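Local atomic coordinates of glucose-6-phosphate 1-dehydrogenase (Mycobacterium avium, PDB entry 4LGV), a protein that probably catalyses the oxidation of glucose 6-phosphate to 6-phosphogluconolactone with reduction of a nicotinamide dinucleotide, the entry step of the pentose phosphate pathway. Residues P380-R385 with S404-L409; H345-V350 with V375-P380; F241-G246 with K311-E316; C295-Y300 with T317-R322. All coordinates share one frame; numbering follows the deposited sequence.

Contact 1: residues P380-R385 with S404-L409; sequences PDPGMR and SFAVDL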
loop_
_atom_site.group_PDB
_atom_site.type_symbol
_atom_site.label_atom_id
_atom_site.label_comp_id
_atom_site.label_asym_id
_atom_site.label_seq_id
_atom_site.Cartn_x
_atom_site.Cartn_y
_atom_site.Cartn_z
ATOM N N PRO A 380 -25.283 -0.278 -22.923
ATOM C CA PRO A 380 -24.717 -0.728 -24.162
ATOM C C PRO A 380 -23.379 -0.114 -24.365
ATOM O O PRO A 380 -22.944 0.709 -23.563
ATOM C CB PRO A 380 -25.697 -0.183 -25.236
ATOM C CG PRO A 380 -26.307 1.062 -24.637
ATOM C CD PRO A 380 -26.218 0.863 -23.113
ATOM N N ASP A 381 -22.719 -0.512 -25.454
ATOM C CA ASP A 381 -21.518 0.165 -25.922
ATOM C C ASP A 381 -20.511 0.269 -24.787
ATOM O O ASP A 381 -20.171 1.358 -24.309
ATOM C CB ASP A 381 -21.881 1.534 -26.485
ATOM C CG ASP A 381 -20.732 2.207 -27.151
ATOM O OD1 ASP A 381 -19.677 1.557 -27.364
ATOM O OD2 ASP A 381 -20.866 3.416 -27.455
ATOM N N PRO A 382 -20.029 -0.883 -24.342
ATOM C CA PRO A 382 -19.212 -0.942 -23.134
ATOM C C PRO A 382 -17.980 -0.038 -23.191
ATOM O O PRO A 382 -17.359 0.151 -24.241
ATOM C CB PRO A 382 -18.832 -2.418 -23.030
ATOM C CG PRO A 382 -19.753 -3.150 -23.947
ATOM C CD PRO A 382 -20.176 -2.184 -24.994
ATOM N N GLY A 383 -17.625 0.495 -22.039
ATOM C CA GLY A 383 -16.457 1.349 -21.952
ATOM C C GLY A 383 -16.090 1.692 -20.524
ATOM O O GLY A 383 -16.728 1.265 -19.571
ATOM N N MET A 384 -15.036 2.459 -20.393
ATOM C CA MET A 384 -14.602 2.913 -19.112
ATOM C C MET A 384 -14.382 4.397 -19.146
ATOM O O MET A 384 -13.826 4.937 -20.071
ATOM C CB MET A 384 -13.328 2.210 -18.691
ATOM C CG MET A 384 -12.868 2.735 -17.347
ATOM S SD MET A 384 -11.261 2.200 -16.872
ATOM C CE MET A 384 -10.281 2.747 -18.260
ATOM N N ARG A 385 -14.813 5.049 -18.085
ATOM C CA ARG A 385 -14.514 6.461 -17.894
ATOM C C ARG A 385 -13.786 6.653 -16.587
ATOM O O ARG A 385 -14.242 6.210 -15.544
ATOM C CB ARG A 385 -15.796 7.300 -17.936
ATOM C CG ARG A 385 -15.688 8.672 -17.254
ATOM C CD ARG A 385 -16.981 9.497 -17.385
ATOM N NE ARG A 385 -17.064 10.062 -18.719
ATOM C CZ ARG A 385 -18.043 10.827 -19.178
ATOM N NH1 ARG A 385 -19.093 11.127 -18.426
ATOM N NH2 ARG A 385 -17.981 11.268 -20.436
ATOM N N SER A 404 -13.313 2.860 -24.881
ATOM C CA SER A 404 -14.139 1.735 -25.165
ATOM C C SER A 404 -13.376 0.439 -24.864
ATOM O O SER A 404 -12.154 0.384 -24.886
ATOM C CB SER A 404 -14.539 1.756 -26.643
ATOM O OG SER A 404 -15.489 2.810 -26.810
ATOM N N PHE A 405 -14.135 -0.601 -24.570
ATOM C CA PHE A 405 -13.611 -1.961 -24.507
ATOM C C PHE A 405 -14.740 -2.899 -24.885
ATOM O O PHE A 405 -15.887 -2.531 -24.858
ATOM C CB PHE A 405 -13.011 -2.320 -23.122
ATOM C CG PHE A 405 -14.013 -2.433 -22.015
ATOM C CD1 PHE A 405 -14.632 -3.617 -21.741
ATOM C CD2 PHE A 405 -14.230 -1.387 -21.178
ATOM C CE1 PHE A 405 -15.510 -3.739 -20.679
ATOM C CE2 PHE A 405 -15.135 -1.486 -20.128
ATOM C CZ PHE A 405 -15.783 -2.673 -19.894
ATOM N N ALA A 406 -14.392 -4.121 -25.222
ATOM C CA ALA A 406 -15.330 -5.143 -25.680
ATOM C C ALA A 406 -16.115 -4.637 -26.903
ATOM O O ALA A 406 -15.551 -3.894 -27.733
ATOM C CB ALA A 406 -16.240 -5.616 -24.536
ATOM N N VAL A 407 -17.374 -5.063 -27.043
ATOM C CA VAL A 407 -18.204 -4.733 -28.223
ATOM C C VAL A 407 -19.650 -4.518 -27.775
ATOM O O VAL A 407 -20.089 -5.052 -26.737
ATOM C CB VAL A 407 -18.185 -5.853 -29.326
ATOM C CG1 VAL A 407 -16.776 -6.045 -29.896
ATOM C CG2 VAL A 407 -18.731 -7.191 -28.778
ATOM N N ASP A 408 -20.393 -3.769 -28.583
ATOM C CA ASP A 408 -21.734 -3.409 -28.258
ATOM C C ASP A 408 -22.693 -4.618 -28.442
ATOM O O ASP A 408 -22.817 -5.189 -29.541
ATOM C CB ASP A 408 -22.197 -2.232 -29.102
ATOM C CG ASP A 408 -23.624 -1.810 -28.750
ATOM O OD1 ASP A 408 -24.081 -2.029 -27.608
ATOM O OD2 ASP A 408 -24.285 -1.248 -29.614
ATOM N N LEU A 409 -23.327 -4.990 -27.336
ATOM C CA LEU A 409 -24.320 -6.064 -27.271
ATOM C C LEU A 409 -25.676 -5.493 -26.801
ATOM O O LEU A 409 -26.440 -6.177 -26.126
ATOM C CB LEU A 409 -23.840 -7.202 -26.297
ATOM C CG LEU A 409 -22.534 -7.921 -26.691
ATOM C CD1 LEU A 409 -22.006 -8.862 -25.574
ATOM C CD2 LEU A 409 -22.665 -8.688 -28.028
HETATM O O HOH W 1 -17.741 2.708 -25.653
#

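Contact 2: residues H345-V350 with V375-P380; sequences HKVTEV and VLRIDP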
loop_
_atom_site.group_PDB
_atom_site.type_symbol
_atom_site.label_atom_id
_atom_site.label_comp_id
_atom_site.label_asym_id
_atom_site.label_seq_id
_atom_site.Cartn_x
_atom_site.Cartn_y
_atom_site.Cartn_z
ATOM N N HIS A 345 -33.163 6.280 -19.393
ATOM C CA HIS A 345 -32.228 5.801 -20.406
ATOM C C HIS A 345 -32.024 4.298 -20.341
ATOM O O HIS A 345 -32.387 3.658 -19.363
ATOM C CB HIS A 345 -30.874 6.465 -20.224
ATOM C CG HIS A 345 -30.933 7.959 -20.172
ATOM N ND1 HIS A 345 -31.200 8.738 -21.280
ATOM C CD2 HIS A 345 -30.737 8.819 -19.142
ATOM C CE1 HIS A 345 -31.174 10.013 -20.933
ATOM N NE2 HIS A 345 -30.888 10.089 -19.643
ATOM N N LYS A 346 -31.425 3.752 -21.401
ATOM C CA LYS A 346 -30.977 2.370 -21.403
ATOM C C LYS A 346 -29.479 2.310 -21.112
ATOM O O LYS A 346 -28.675 2.632 -21.977
ATOM C CB LYS A 346 -31.282 1.705 -22.743
ATOM C CG LYS A 346 -30.928 0.237 -22.777
ATOM C CD LYS A 346 -31.019 -0.303 -24.189
ATOM C CE LYS A 346 -30.482 -1.715 -24.277
ATOM N NZ LYS A 346 -30.929 -2.375 -25.530
ATOM N N VAL A 347 -29.108 1.924 -19.892
ATOM C CA VAL A 347 -27.678 1.887 -19.509
ATOM C C VAL A 347 -27.497 1.057 -18.281
ATOM O O VAL A 347 -28.327 1.082 -17.376
ATOM C CB VAL A 347 -27.119 3.319 -19.286
ATOM C CG1 VAL A 347 -27.888 4.048 -18.184
ATOM C CG2 VAL A 347 -25.655 3.301 -19.005
ATOM N N THR A 348 -26.407 0.299 -18.275
ATOM C CA THR A 348 -25.964 -0.453 -17.100
ATOM C C THR A 348 -24.569 -0.009 -16.780
ATOM O O THR A 348 -23.669 -0.077 -17.637
ATOM C CB THR A 348 -25.971 -1.964 -17.346
ATOM O OG1 THR A 348 -27.315 -2.359 -17.649
ATOM C CG2 THR A 348 -25.529 -2.716 -16.128
ATOM N N GLU A 349 -24.384 0.439 -15.552
ATOM C CA GLU A 349 -23.152 1.095 -15.135
ATOM C C GLU A 349 -22.720 0.607 -13.750
ATOM O O GLU A 349 -23.537 0.312 -12.894
ATOM C CB GLU A 349 -23.441 2.619 -15.068
ATOM C CG GLU A 349 -22.445 3.465 -14.323
ATOM C CD GLU A 349 -22.833 4.921 -14.233
ATOM O OE1 GLU A 349 -23.347 5.361 -13.151
ATOM O OE2 GLU A 349 -22.593 5.633 -15.217
ATOM N N VAL A 350 -21.415 0.480 -13.581
ATOM C CA VAL A 350 -20.815 0.228 -12.287
ATOM C C VAL A 350 -19.933 1.451 -12.022
ATOM O O VAL A 350 -18.992 1.713 -12.759
ATOM C CB VAL A 350 -19.966 -1.034 -12.275
ATOM C CG1 VAL A 350 -19.341 -1.271 -10.881
ATOM C CG2 VAL A 350 -20.793 -2.244 -12.646
ATOM N N VAL A 375 -15.711 4.660 -13.813
ATOM C CA VAL A 375 -17.025 4.276 -14.307
ATOM C C VAL A 375 -16.915 3.217 -15.392
ATOM O O VAL A 375 -16.247 3.411 -16.384
ATOM C CB VAL A 375 -17.762 5.477 -14.863
ATOM C CG1 VAL A 375 -19.199 5.113 -15.153
ATOM C CG2 VAL A 375 -17.745 6.639 -13.876
ATOM N N LEU A 376 -17.592 2.102 -15.194
ATOM C CA LEU A 376 -17.663 1.040 -16.171
ATOM C C LEU A 376 -19.073 0.970 -16.759
ATOM O O LEU A 376 -19.997 0.620 -16.042
ATOM C CB LEU A 376 -17.331 -0.303 -15.493
ATOM C CG LEU A 376 -16.008 -0.370 -14.723
ATOM C CD1 LEU A 376 -15.875 -1.671 -13.997
ATOM C CD2 LEU A 376 -14.825 -0.211 -15.643
ATOM N N ARG A 377 -19.246 1.321 -18.031
ATOM C CA ARG A 377 -20.486 1.074 -18.714
ATOM C C ARG A 377 -20.462 -0.372 -19.240
ATOM O O ARG A 377 -19.606 -0.732 -20.030
ATOM C CB ARG A 377 -20.710 2.066 -19.879
ATOM C CG ARG A 377 -22.106 1.911 -20.478
ATOM C CD ARG A 377 -22.523 3.010 -21.464
ATOM N NE ARG A 377 -21.561 3.140 -22.528
ATOM C CZ ARG A 377 -20.820 4.212 -22.753
ATOM N NH1 ARG A 377 -20.993 5.316 -22.026
ATOM N NH2 ARG A 377 -19.920 4.191 -23.723
ATOM N N ILE A 378 -21.354 -1.191 -18.715
ATOM C CA ILE A 378 -21.433 -2.618 -19.027
ATOM C C ILE A 378 -22.227 -2.775 -20.312
ATOM O O ILE A 378 -21.928 -3.633 -21.117
ATOM C CB ILE A 378 -22.177 -3.385 -17.898
ATOM C CG1 ILE A 378 -21.476 -3.198 -16.553
ATOM C CG2 ILE A 378 -22.309 -4.865 -18.196
ATOM C CD1 ILE A 378 -20.002 -3.479 -16.571
ATOM N N ASP A 379 -23.248 -1.937 -20.489
ATOM C CA ASP A 379 -24.180 -2.038 -21.614
ATOM C C ASP A 379 -24.977 -0.729 -21.705
ATOM O O ASP A 379 -25.237 -0.085 -20.682
ATOM C CB ASP A 379 -25.147 -3.212 -21.386
ATOM C CG ASP A 379 -26.096 -3.445 -22.545
ATOM O OD1 ASP A 379 -25.616 -3.825 -23.644
ATOM O OD2 ASP A 379 -27.325 -3.229 -22.367
ATOM N N PRO A 380 -25.283 -0.278 -22.923
ATOM C CA PRO A 380 -24.717 -0.728 -24.162
ATOM C C PRO A 380 -23.379 -0.114 -24.365
ATOM O O PRO A 380 -22.944 0.709 -23.563
ATOM C CB PRO A 380 -25.697 -0.183 -25.236
ATOM C CG PRO A 380 -26.307 1.062 -24.637
ATOM C CD PRO A 380 -26.218 0.863 -23.113
#

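Contact 3: residues F241-G246 with K311-E316; sequences FYDAVG and KDSTTE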
loop_
_atom_site.group_PDB
_atom_site.type_symbol
_atom_site.label_atom_id
_atom_site.label_comp_id
_atom_site.label_asym_id
_atom_site.label_seq_id
_atom_site.Cartn_x
_atom_site.Cartn_y
_atom_site.Cartn_z
ATOM N N PHE A 241 -46.275 -12.926 -17.179
ATOM C CA PHE A 241 -44.997 -13.548 -16.767
ATOM C C PHE A 241 -44.184 -12.624 -15.873
ATOM O O PHE A 241 -43.807 -13.013 -14.765
ATOM C CB PHE A 241 -44.190 -14.021 -17.985
ATOM C CG PHE A 241 -44.882 -15.126 -18.755
ATOM C CD1 PHE A 241 -44.813 -16.448 -18.318
ATOM C CD2 PHE A 241 -45.672 -14.837 -19.891
ATOM C CE1 PHE A 241 -45.482 -17.464 -19.011
ATOM C CE2 PHE A 241 -46.332 -15.850 -20.594
ATOM C CZ PHE A 241 -46.238 -17.164 -20.149
ATOM N N TYR A 242 -44.018 -11.377 -16.295
ATOM C CA TYR A 242 -43.297 -10.406 -15.471
ATOM C C TYR A 242 -43.943 -10.203 -14.090
ATOM O O TYR A 242 -43.238 -10.148 -13.063
ATOM C CB TYR A 242 -43.146 -9.065 -16.170
ATOM C CG TYR A 242 -42.158 -8.186 -15.463
ATOM C CD1 TYR A 242 -42.565 -7.339 -14.447
ATOM C CD2 TYR A 242 -40.797 -8.248 -15.759
ATOM C CE1 TYR A 242 -41.652 -6.550 -13.751
ATOM C CE2 TYR A 242 -39.865 -7.470 -15.065
ATOM C CZ TYR A 242 -40.290 -6.620 -14.068
ATOM O OH TYR A 242 -39.419 -5.808 -13.397
ATOM N N ASP A 243 -45.275 -10.162 -14.046
ATOM C CA ASP A 243 -45.992 -9.888 -12.782
ATOM C C ASP A 243 -45.760 -10.944 -11.705
ATOM O O ASP A 243 -45.977 -10.675 -10.517
ATOM C CB ASP A 243 -47.491 -9.756 -13.017
ATOM C CG ASP A 243 -48.203 -8.990 -11.908
ATOM O OD1 ASP A 243 -47.603 -8.024 -11.355
ATOM O OD2 ASP A 243 -49.387 -9.306 -11.639
ATOM N N ALA A 244 -45.370 -12.146 -12.127
ATOM C CA ALA A 244 -45.021 -13.231 -11.196
ATOM C C ALA A 244 -43.506 -13.247 -10.838
ATOM O O ALA A 244 -43.084 -14.042 -10.018
ATOM C CB ALA A 244 -45.405 -14.570 -11.821
ATOM N N VAL A 245 -42.713 -12.405 -11.495
ATOM C CA VAL A 245 -41.256 -12.426 -11.355
ATOM C C VAL A 245 -40.773 -11.190 -10.597
ATOM O O VAL A 245 -40.320 -11.305 -9.445
ATOM C CB VAL A 245 -40.629 -12.509 -12.745
ATOM C CG1 VAL A 245 -39.128 -12.370 -12.660
ATOM C CG2 VAL A 245 -41.007 -13.835 -13.423
ATOM N N GLY A 246 -40.883 -10.010 -11.216
ATOM C CA GLY A 246 -40.477 -8.774 -10.565
ATOM C C GLY A 246 -38.995 -8.486 -10.809
ATOM O O GLY A 246 -38.223 -9.381 -11.120
ATOM N N LYS A 311 -54.782 -5.931 -11.314
ATOM C CA LYS A 311 -55.133 -4.519 -11.104
ATOM C C LYS A 311 -54.588 -4.021 -9.758
ATOM O O LYS A 311 -54.261 -2.847 -9.607
ATOM C CB LYS A 311 -56.657 -4.286 -11.216
ATOM N N ASP A 312 -54.461 -4.939 -8.803
ATOM C CA ASP A 312 -53.909 -4.637 -7.477
ATOM C C ASP A 312 -52.464 -5.192 -7.262
ATOM O O ASP A 312 -52.046 -5.400 -6.138
ATOM C CB ASP A 312 -54.863 -5.209 -6.422
ATOM C CG ASP A 312 -55.043 -6.720 -6.554
ATOM O OD1 ASP A 312 -54.578 -7.287 -7.579
ATOM O OD2 ASP A 312 -55.646 -7.324 -5.640
ATOM N N SER A 313 -51.724 -5.457 -8.337
ATOM C CA SER A 313 -50.360 -6.022 -8.224
ATOM C C SER A 313 -49.457 -5.224 -7.289
ATOM O O SER A 313 -49.427 -4.002 -7.345
ATOM C CB SER A 313 -49.676 -6.059 -9.591
ATOM O OG SER A 313 -48.350 -6.542 -9.477
ATOM N N THR A 314 -48.698 -5.912 -6.452
ATOM C CA THR A 314 -47.638 -5.254 -5.682
ATOM C C THR A 314 -46.257 -5.680 -6.194
ATOM O O THR A 314 -45.273 -5.544 -5.477
ATOM C CB THR A 314 -47.749 -5.540 -4.173
ATOM O OG1 THR A 314 -47.781 -6.956 -3.973
ATOM C CG2 THR A 314 -49.027 -4.890 -3.598
ATOM N N THR A 315 -46.192 -6.184 -7.428
ATOM C CA THR A 315 -44.917 -6.575 -8.061
ATOM C C THR A 315 -44.103 -5.333 -8.424
ATOM O O THR A 315 -44.648 -4.340 -8.937
ATOM C CB THR A 315 -45.159 -7.418 -9.318
ATOM O OG1 THR A 315 -45.879 -8.599 -8.952
ATOM C CG2 THR A 315 -43.863 -7.810 -9.963
ATOM N N GLU A 316 -42.800 -5.385 -8.147
ATOM C CA GLU A 316 -41.919 -4.216 -8.364
ATOM C C GLU A 316 -41.379 -4.257 -9.772
ATOM O O GLU A 316 -41.022 -5.302 -10.289
ATOM C CB GLU A 316 -40.796 -4.172 -7.317
ATOM C CG GLU A 316 -39.568 -5.119 -7.524
ATOM C CD GLU A 316 -39.827 -6.589 -7.210
ATOM O OE1 GLU A 316 -40.975 -6.952 -6.857
ATOM O OE2 GLU A 316 -38.877 -7.399 -7.344
HETATM O O HOH W 2 -38.809 -9.882 -7.827
#

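Contact 4: residues C295-Y300 with T317-R322; sequences CVRGQY and TYVALR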
loop_
_atom_site.group_PDB
_atom_site.type_symbol
_atom_site.label_atom_id
_atom_site.label_comp_id
_atom_site.label_asym_id
_atom_site.label_seq_id
_atom_site.Cartn_x
_atom_site.Cartn_y
_atom_site.Cartn_z
ATOM N N CYS A 295 -33.970 -1.659 1.377
ATOM C CA CYS A 295 -34.410 -2.021 0.059
ATOM C C CYS A 295 -35.695 -1.251 -0.289
ATOM O O CYS A 295 -36.669 -1.282 0.453
ATOM C CB CYS A 295 -34.639 -3.521 -0.039
ATOM S SG CYS A 295 -35.195 -4.061 -1.686
ATOM N N VAL A 296 -35.680 -0.577 -1.434
ATOM C CA VAL A 296 -36.781 0.254 -1.878
ATOM C C VAL A 296 -37.369 -0.335 -3.151
ATOM O O VAL A 296 -36.660 -0.557 -4.151
ATOM C CB VAL A 296 -36.287 1.690 -2.129
ATOM C CG1 VAL A 296 -37.328 2.517 -2.859
ATOM C CG2 VAL A 296 -35.925 2.353 -0.802
ATOM N N ARG A 297 -38.677 -0.550 -3.137
ATOM C CA ARG A 297 -39.360 -1.186 -4.257
ATOM C C ARG A 297 -40.281 -0.198 -4.938
ATOM O O ARG A 297 -41.031 0.529 -4.279
ATOM C CB ARG A 297 -40.150 -2.384 -3.787
ATOM C CG ARG A 297 -39.260 -3.486 -3.298
ATOM C CD ARG A 297 -40.034 -4.556 -2.583
ATOM N NE ARG A 297 -40.788 -5.364 -3.521
ATOM C CZ ARG A 297 -42.120 -5.371 -3.664
ATOM N NH1 ARG A 297 -42.927 -4.591 -2.938
ATOM N NH2 ARG A 297 -42.655 -6.190 -4.564
ATOM N N GLY A 298 -40.210 -0.166 -6.263
ATOM C CA GLY A 298 -40.990 0.760 -7.051
ATOM C C GLY A 298 -41.830 0.068 -8.107
ATOM O O GLY A 298 -41.535 -1.053 -8.515
ATOM N N GLN A 299 -42.863 0.783 -8.563
ATOM C CA GLN A 299 -43.744 0.314 -9.615
ATOM C C GLN A 299 -44.174 1.497 -10.443
ATOM O O GLN A 299 -44.710 2.479 -9.915
ATOM C CB GLN A 299 -44.971 -0.338 -9.020
ATOM C CG GLN A 299 -45.759 -1.181 -9.986
ATOM C CD GLN A 299 -47.096 -1.566 -9.389
ATOM O OE1 GLN A 299 -48.043 -0.767 -9.431
ATOM N NE2 GLN A 299 -47.186 -2.776 -8.819
ATOM N N TYR A 300 -43.907 1.429 -11.737
ATOM C CA TYR A 300 -44.191 2.569 -12.560
ATOM C C TYR A 300 -45.728 2.746 -12.777
ATOM O O TYR A 300 -46.471 1.769 -12.872
ATOM C CB TYR A 300 -43.398 2.504 -13.865
ATOM C CG TYR A 300 -43.835 1.496 -14.911
ATOM C CD1 TYR A 300 -44.898 1.768 -15.785
ATOM C CD2 TYR A 300 -43.088 0.339 -15.130
ATOM C CE1 TYR A 300 -45.240 0.869 -16.802
ATOM C CE2 TYR A 300 -43.414 -0.565 -16.132
ATOM C CZ TYR A 300 -44.497 -0.309 -16.967
ATOM O OH TYR A 300 -44.780 -1.232 -17.932
ATOM N N THR A 317 -41.367 -3.101 -10.419
ATOM C CA THR A 317 -40.668 -2.927 -11.675
ATOM C C THR A 317 -39.347 -2.211 -11.444
ATOM O O THR A 317 -38.634 -1.951 -12.403
ATOM C CB THR A 317 -41.489 -2.068 -12.654
ATOM O OG1 THR A 317 -41.710 -0.774 -12.074
ATOM C CG2 THR A 317 -42.806 -2.724 -12.980
ATOM N N TYR A 318 -39.065 -1.831 -10.197
ATOM C CA TYR A 318 -37.854 -1.073 -9.822
ATOM C C TYR A 318 -37.410 -1.507 -8.448
ATOM O O TYR A 318 -38.254 -1.784 -7.602
ATOM C CB TYR A 318 -38.131 0.425 -9.760
ATOM C CG TYR A 318 -37.005 1.298 -9.211
ATOM C CD1 TYR A 318 -36.765 1.382 -7.838
ATOM C CD2 TYR A 318 -36.215 2.062 -10.053
ATOM C CE1 TYR A 318 -35.756 2.177 -7.327
ATOM C CE2 TYR A 318 -35.185 2.858 -9.551
ATOM C CZ TYR A 318 -34.950 2.906 -8.185
ATOM O OH TYR A 318 -33.969 3.704 -7.644
ATOM N N VAL A 319 -36.086 -1.603 -8.240
ATOM C CA VAL A 319 -35.519 -1.846 -6.906
ATOM C C VAL A 319 -34.271 -1.051 -6.688
ATOM O O VAL A 319 -33.442 -0.972 -7.565
ATOM C CB VAL A 319 -34.940 -3.252 -6.691
ATOM C CG1 VAL A 319 -35.431 -3.837 -5.366
ATOM C CG2 VAL A 319 -35.270 -4.156 -7.841
ATOM N N ALA A 320 -34.094 -0.574 -5.476
ATOM C CA ALA A 320 -32.852 -0.002 -5.062
ATOM C C ALA A 320 -32.502 -0.618 -3.724
ATOM O O ALA A 320 -33.383 -0.809 -2.891
ATOM C CB ALA A 320 -32.962 1.483 -4.936
ATOM N N LEU A 321 -31.227 -0.977 -3.541
ATOM C CA LEU A 321 -30.821 -1.722 -2.360
ATOM C C LEU A 321 -29.374 -1.452 -1.956
ATOM O O LEU A 321 -28.590 -0.896 -2.714
ATOM C CB LEU A 321 -31.039 -3.205 -2.571
ATOM C CG LEU A 321 -30.201 -3.889 -3.653
ATOM C CD1 LEU A 321 -28.794 -4.312 -3.165
ATOM C CD2 LEU A 321 -30.933 -5.103 -4.193
ATOM N N ARG A 322 -29.051 -1.827 -0.732
ATOM C CA ARG A 322 -27.721 -1.700 -0.211
ATOM C C ARG A 322 -27.209 -3.077 0.148
ATOM O O ARG A 322 -27.897 -3.823 0.801
ATOM C CB ARG A 322 -27.694 -0.802 1.042
ATOM C CG ARG A 322 -26.309 -0.639 1.680
ATOM C CD ARG A 322 -26.397 0.316 2.879
ATOM N NE ARG A 322 -25.088 0.590 3.471
ATOM C CZ ARG A 322 -24.769 1.675 4.203
ATOM N NH1 ARG A 322 -25.649 2.643 4.459
ATOM N NH2 ARG A 322 -23.542 1.796 4.699
#

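Contact 1: residues P380-R385 with S404-L409
Gly383 and Ser404 form an antiparallel non-hydrogen-bonded pair, their CA atoms 4.0 Å apart, and residues 405-409 then curl past Asp381 and Pro382. A weak but straight bond (170°) from Phe405 N to Pro382 O, 3.3 Å long, carries the pairing one step further. Phe405 has CG between its own N and carbonyl carbon (chi1 69°), which folds the ring back beside Gly383. Ring atom CE2 comes within 3.2 Å of Gly383 O, and Pro382 CB lies over one face, offset toward the rim. Glycine suits this place because the bare backbone accepts both the ring and the close strand. Pro382, with no N-H to satisfy, packs its CG 3.4 Å from Val407 O. Asp408 CG stands anti to its backbone N, bringing OD1 to Asp381 N at 3.0 Å, met from above the carboxylate plane; OD1 also accepts from Gly410 N. A water within hydrogen-bonding distance of Asp381 OD1, Pro382 O and Ser404 OG links the segments. Helix 200-209 packs on Phe405 and Met384, while the Ala406 backbone bonds to the second subunit. The loop is thus fastened by one carboxylate-to-amide bond, a weak backbone bond and a shared water, alongside the packing of Pro382 and Phe405.

Contact 2: residues H345-V350 with V375-P380
Val375 sets its CG1 3.4 Å from Glu349 OE2, a methyl against the end of an extended glutamate whose carboxylate is bonded to Trp481 N and Arg351. Leu376 follows as a hydrogen-bonded partner of Val350: Leu376 N reaches Val350 O at 2.8 Å, almost perfectly straight (178°), and Val350 N returns a bond to Leu376 O. Next, Arg377 pairs with Glu349 but does not bond to it. Its CD lies 4.0 Å from Val347 CG2, and a bend at chi3 (55°) then turns the guanidinium toward Asp381 O and Trp481 O. Ile378 N donates to Thr348 O at 2.8 Å, while its CG1 meets Val350 CG2 at 4.1 Å, branched apolar residues that suit this buried face. Asp379 N makes a second, weak bond of 3.4 Å to the same Thr348 O, and Asp379 O accepts firmly from Thr348 N at 2.7 Å. The Asp379 carboxylate is salt-bridged to Lys197. Pro380, joined by a cis peptide, rests its CD against Lys346 O; it has no amide proton to offer to the pairing. Two residues, Ile378 and Asp379, thus face Thr348 alone, a classic beta bulge in the large mixed sheet of the C-terminal domain of glucose-6-phosphate dehydrogenase.

Contact 3: residues F241-G246 with K311-E316
An ST turn at Ser313, in the loop before strand 318-323, docks on Asp243 near the junction of helices 239-243 and 246-264. The turn is closed by Thr315 N donating to Ser313 OG at 3.0 Å. The same hydroxyl gives its proton to Asp243 OD1, 2.5 Å away, on the syn lone pair of the carboxylate. Serine suits the place because one small group can accept and donate at once. Asp243 reaches across with CG anti to its backbone N, and its OD1 also takes a bond from Tyr303 OH. Its own carbonyl is gripped too: Thr315 OG1 donates to Asp243 O at 2.6 Å, tilted 20° from the carbonyl plane. Thr315 uses both branches, for CG2 rests 3.6 Å from Gly246 CA while OG1 makes the bond. Gly246 has a positive phi of 88°, a conformation glycine adopts easily, and its CA is packed closely by Thr315 and Glu316. The turn leading into Gly246 is tied by Tyr242 O, which accepts from both Val245 N and Gly246 N. One residue after Thr315, Glu316 O lies 3.5 Å from Gly246 CA in a CH...O contact. The Glu316 chain, bent at chi2 (-75°), brings its carboxylate back to the chain turn: OE1 is salt-bridged to Arg297, and OE2 accepts from Val248 N in the first turn of helix 246-264. A water completes the join, donating to Val245 O at 2.6 Å and to Glu316 OE2 at 2.5 Å.

Contact 4: residues C295-Y300 with T317-R322
Val296 and Ala320 exchange two backbone bonds: Val296 N to Ala320 O at 2.7 Å, and Ala320 N to Val296 O at 2.9 Å. Gly298 N donates to Tyr318 O at 2.9 Å from above the carbonyl plane. In return, Gly298 O accepts from Thr317 N at 2.8 Å and, weakly, from Tyr318 N, so two residues face one in a classic beta bulge. Glycine suits the place, for Tyr318 CB lies close against its backbone. Within the bulge, Thr317 has chi1 of 60°, which puts OG1 where Tyr300 N can donate to it at 3.1 Å, and Thr317 CG2 packs 3.8 Å from CD2 of the Tyr300 ring. On the face with Arg297, the slim Cys295 places SG 3.7 Å from Val319 CG1. Farther out, helix 246-264 backs Val319 and Leu321, while helix 466-470 covers Val296, Tyr318 and Ala320 on the opposite face; small alanine suits this close approach. Thr317 OG1 is also bonded to Tyr457 OH, Tyr300 OH to Ile235 N, and Arg297 to Ser452 O. A side-chain hydroxyl thus takes over as acceptor where the backbone pairing has slipped, keeping the Tyr300 amide satisfied at the end of the strand.

Overall arrangement
Contacts 1, 2 and 4 all reach the same mixed sheet of the C-terminal domain. Contacts 1 and 2 share Pro380 and are neighbours: Arg385 O lies 2.7 Å from Val375 N, and their centres are 8 Å apart. Contact 4 sits farther across the sheet, its centre 18 Å from that of contact 2, with strands 222-230 and 335-340 between them. Contact 3 adjoins contact 4 through Arg297, whose NH2 is 2.9 Å from Glu316 OE1, but its centre is 32 Å from that of contact 1, on the opposite side of the chain's centre. Contact 1 alone meets a second subunit.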